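Local coordinates for protein DNMT2 (PDB 4H0N) that probably methylates cytosine 38 in the anticodon loop of tRNA(Asp) and probably also has DNA (cytosine-5)-methyltransferase activity, at residues D134-C139 with C164-N169. The protein carries 3 engineered substitutions. Residues are numbered along the deposited sequence; the frame is centred on the assembly and turned at random.
Sequences DKLKEC and CTARRN
Leu136 turns CG anti to its own carbonyl carbon (chi1 -66°), which carries the forked end of the side chain from the helix onto Ala166 and Cys164 of the strand. The fork straddles the methyl of Ala166: Leu136 CD1 lies 3.7 Å from Ala166 CB. Leu136 CD2 approaches Ala166 CB at 4.0 Å. Leu136 CD1 also lies 4.1 Å from Cys164 SG, two residues earlier on the same face of the strand. Leu106 and Phe141 pack against Leu136 as well, leaving it buried between helix and sheet.

One turn further on, where the chain leaves the helix, the contact becomes polar. The side chain of Arg168 bends at chi2 (-98°), and this kink brings the edge of its guanidinium to the backbone carbonyl of Cys139. Arg168 NE donates a weak hydrogen bond to Cys139 O, long at 3.4 Å but nearly straight at 170°, with the oxygen in the guanidinium plane. At the same group, Arg168 NH1 makes a weak hydrogen bond to Asp110 O and a long, weak ion pair with Asp113.

Helix 127-138 thus lies against strand 161-168. The single reversed strand, 161-168, inserted between 114-119 and the edge strand 141-148 in an otherwise parallel sheet with helices packed on it, is characteristic of the Rossmann-like class I methyltransferase fold.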
ATOM      1  N   ASP A 134      11.021 -19.450   8.396  1.00 38.36           N
ATOM      2  CA  ASP A 134      11.797 -20.367   9.213  1.00 39.73           C
ATOM      3  C   ASP A 134      11.811 -19.942  10.678  1.00 37.29           C
ATOM      4  O   ASP A 134      11.824 -20.783  11.574  1.00 30.45           O
ATOM      5  CB  ASP A 134      13.224 -20.432   8.689  1.00 46.17           C
ATOM      6  CG  ASP A 134      14.062 -21.436   9.427  1.00 56.58           C
ATOM      7  OD1 ASP A 134      14.137 -22.590   8.953  1.00 59.44           O
ATOM      8  OD2 ASP A 134      14.639 -21.074  10.478  1.00 59.23           O
ATOM      9  N   LYS A 135      11.816 -18.635  10.916  1.00 34.40           N
ATOM     10  CA  LYS A 135      11.800 -18.125  12.277  1.00 31.41           C
ATOM     11  C   LYS A 135      10.417 -18.294  12.890  1.00 30.49           C
ATOM     12  O   LYS A 135      10.287 -18.471  14.098  1.00 32.95           O
ATOM     13  CB  LYS A 135      12.231 -16.656  12.331  1.00 24.25           C
ATOM     14  CG  LYS A 135      12.596 -16.179  13.732  1.00 18.88           C
ATOM     15  CD  LYS A 135      13.743 -17.018  14.280  1.00 29.95           C
ATOM     16  CE  LYS A 135      13.892 -16.898  15.790  1.00 26.09           C
ATOM     17  NZ  LYS A 135      14.428 -15.581  16.220  1.00 22.60           N
ATOM     18  N   LEU A 136       9.384 -18.239  12.056  1.00 20.77           N
ATOM     19  CA  LEU A 136       8.024 -18.474  12.530  1.00 30.35           C
ATOM     20  C   LEU A 136       7.853 -19.904  13.069  1.00 32.44           C
ATOM     21  O   LEU A 136       7.377 -20.100  14.190  1.00 24.49           O
ATOM     22  CB  LEU A 136       7.000 -18.199  11.426  1.00 18.35           C
ATOM     23  CG  LEU A 136       6.836 -16.760  10.926  1.00 17.02           C
ATOM     24  CD1 LEU A 136       5.734 -16.687   9.875  1.00 16.97           C
ATOM     25  CD2 LEU A 136       6.535 -15.812  12.070  1.00 16.58           C
ATOM     26  N   LYS A 137       8.244 -20.889  12.265  1.00 28.13           N
ATOM     27  CA  LYS A 137       8.136 -22.290  12.654  1.00 25.46           C
ATOM     28  C   LYS A 137       8.882 -22.550  13.953  1.00 27.52           C
ATOM     29  O   LYS A 137       8.415 -23.299  14.806  1.00 33.50           O
ATOM     30  CB  LYS A 137       8.707 -23.197  11.564  1.00 24.76           C
ATOM     31  CG  LYS A 137       7.895 -23.287  10.290  1.00 27.57           C
ATOM     32  CD  LYS A 137       8.679 -24.055   9.232  1.00 36.55           C
ATOM     33  CE  LYS A 137       7.787 -24.981   8.421  1.00 45.73           C
ATOM     34  NZ  LYS A 137       6.681 -24.249   7.742  1.00 43.55           N
ATOM     35  N   GLU A 138      10.049 -21.926  14.085  1.00 39.83           N
ATOM     36  CA  GLU A 138      10.899 -22.082  15.258  1.00 43.66           C
ATOM     37  C   GLU A 138      10.208 -21.569  16.509  1.00 38.11           C
ATOM     38  O   GLU A 138      10.423 -22.097  17.601  1.00 44.17           O
ATOM     39  CB  GLU A 138      12.205 -21.309  15.057  1.00 66.49           C
ATOM     40  CG  GLU A 138      13.464 -22.157  15.072  1.00 74.60           C
ATOM     41  CD  GLU A 138      14.626 -21.475  14.371  1.00 75.03           C
ATOM     42  OE1 GLU A 138      15.010 -20.359  14.784  1.00 72.28           O
ATOM     43  OE2 GLU A 138      15.147 -22.049  13.394  1.00 71.48           O
ATOM     44  N   CYS A 139       9.384 -20.537  16.344  1.00 28.59           N
ATOM     45  CA  CYS A 139       8.732 -19.885  17.476  1.00 31.39           C
ATOM     46  C   CYS A 139       7.294 -20.361  17.655  1.00 29.34           C
ATOM     47  O   CYS A 139       6.484 -19.692  18.300  1.00 25.24           O
ATOM     48  CB  CYS A 139       8.775 -18.365  17.316  1.00 21.31           C
ATOM     49  SG  CYS A 139      10.449 -17.687  17.173  1.00 41.00           S
ATOM     50  N   CYS A 164       1.430 -12.265   4.680  1.00 26.68           N
ATOM     51  CA  CYS A 164       1.581 -13.393   5.577  1.00 25.22           C
ATOM     52  C   CYS A 164       0.778 -13.153   6.849  1.00 24.99           C
ATOM     53  O   CYS A 164       1.002 -12.171   7.559  1.00 27.89           O
ATOM     54  CB  CYS A 164       3.056 -13.610   5.911  1.00 32.21           C
ATOM     55  SG  CYS A 164       3.346 -15.008   7.016  1.00 36.68           S
ATOM     56  N   THR A 165      -0.180 -14.031   7.119  1.00 21.18           N
ATOM     57  CA  THR A 165      -0.899 -13.999   8.386  1.00 24.18           C
ATOM     58  C   THR A 165      -0.323 -15.078   9.295  1.00 23.22           C
ATOM     59  O   THR A 165      -0.570 -16.264   9.094  1.00 25.88           O
ATOM     60  CB  THR A 165      -2.415 -14.201   8.199  1.00 25.64           C
ATOM     61  OG1 THR A 165      -2.649 -15.301   7.311  1.00 21.21           O
ATOM     62  CG2 THR A 165      -3.051 -12.951   7.612  1.00 20.59           C
ATOM     63  N   ALA A 166       0.472 -14.661  10.276  1.00 22.96           N
ATOM     64  CA  ALA A 166       1.154 -15.590  11.170  1.00 23.88           C
ATOM     65  C   ALA A 166       0.512 -15.557  12.545  1.00 24.52           C
ATOM     66  O   ALA A 166       0.088 -14.505  13.019  1.00 24.60           O
ATOM     67  CB  ALA A 166       2.628 -15.259  11.260  1.00 24.48           C
ATOM     68  N   ARG A 167       0.462 -16.716  13.186  1.00 25.19           N
ATOM     69  CA  ARG A 167      -0.364 -16.898  14.363  1.00 25.90           C
ATOM     70  C   ARG A 167       0.229 -17.982  15.272  1.00 36.29           C
ATOM     71  O   ARG A 167       0.818 -18.952  14.788  1.00 27.04           O
ATOM     72  CB  ARG A 167      -1.751 -17.313  13.893  1.00 25.52           C
ATOM     73  CG  ARG A 167      -2.847 -17.137  14.888  1.00 26.27           C
ATOM     74  CD  ARG A 167      -4.109 -17.750  14.332  1.00 26.16           C
ATOM     75  NE  ARG A 167      -4.889 -18.412  15.372  1.00 27.47           N
ATOM     76  CZ  ARG A 167      -6.069 -17.987  15.797  1.00 32.45           C
ATOM     77  NH1 ARG A 167      -6.622 -16.906  15.260  1.00 31.76           N
ATOM     78  NH2 ARG A 167      -6.703 -18.652  16.751  1.00 44.29           N
ATOM     79  N   ARG A 168       0.081 -17.812  16.586  1.00 27.97           N
ATOM     80  CA  ARG A 168       0.540 -18.819  17.545  1.00 29.12           C
ATOM     81  C   ARG A 168      -0.320 -20.071  17.456  1.00 29.30           C
ATOM     82  O   ARG A 168      -1.547 -19.985  17.385  1.00 29.17           O
ATOM     83  CB  ARG A 168       0.532 -18.261  18.970  1.00 30.36           C
ATOM     84  CG  ARG A 168       1.772 -17.455  19.317  1.00 44.23           C
ATOM     85  CD  ARG A 168       2.793 -18.290  20.080  1.00 52.06           C
ATOM     86  NE  ARG A 168       4.163 -17.820  19.870  1.00 64.13           N
ATOM     87  CZ  ARG A 168       4.662 -16.689  20.368  1.00 63.15           C
ATOM     88  NH1 ARG A 168       3.905 -15.890  21.107  1.00 68.90           N
ATOM     89  NH2 ARG A 168       5.922 -16.354  20.121  1.00 49.78           N
ATOM     90  N   ASN A 169       0.321 -21.238  17.462  1.00 29.82           N
ATOM     91  CA  ASN A 169      -0.397 -22.479  17.186  1.00 30.14           C
ATOM     92  C   ASN A 169      -1.230 -23.016  18.331  1.00 31.31           C
ATOM     93  O   ASN A 169      -1.956 -23.988  18.157  1.00 73.09           O
ATOM     94  CB  ASN A 169       0.530 -23.573  16.637  1.00 42.62           C
ATOM     95  CG  ASN A 169       1.684 -23.907  17.570  1.00 36.91           C
ATOM     96  OD1 ASN A 169       1.634 -23.653  18.774  1.00 39.34           O
ATOM     97  ND2 ASN A 169       2.734 -24.496  17.008  1.00 36.54           N
TER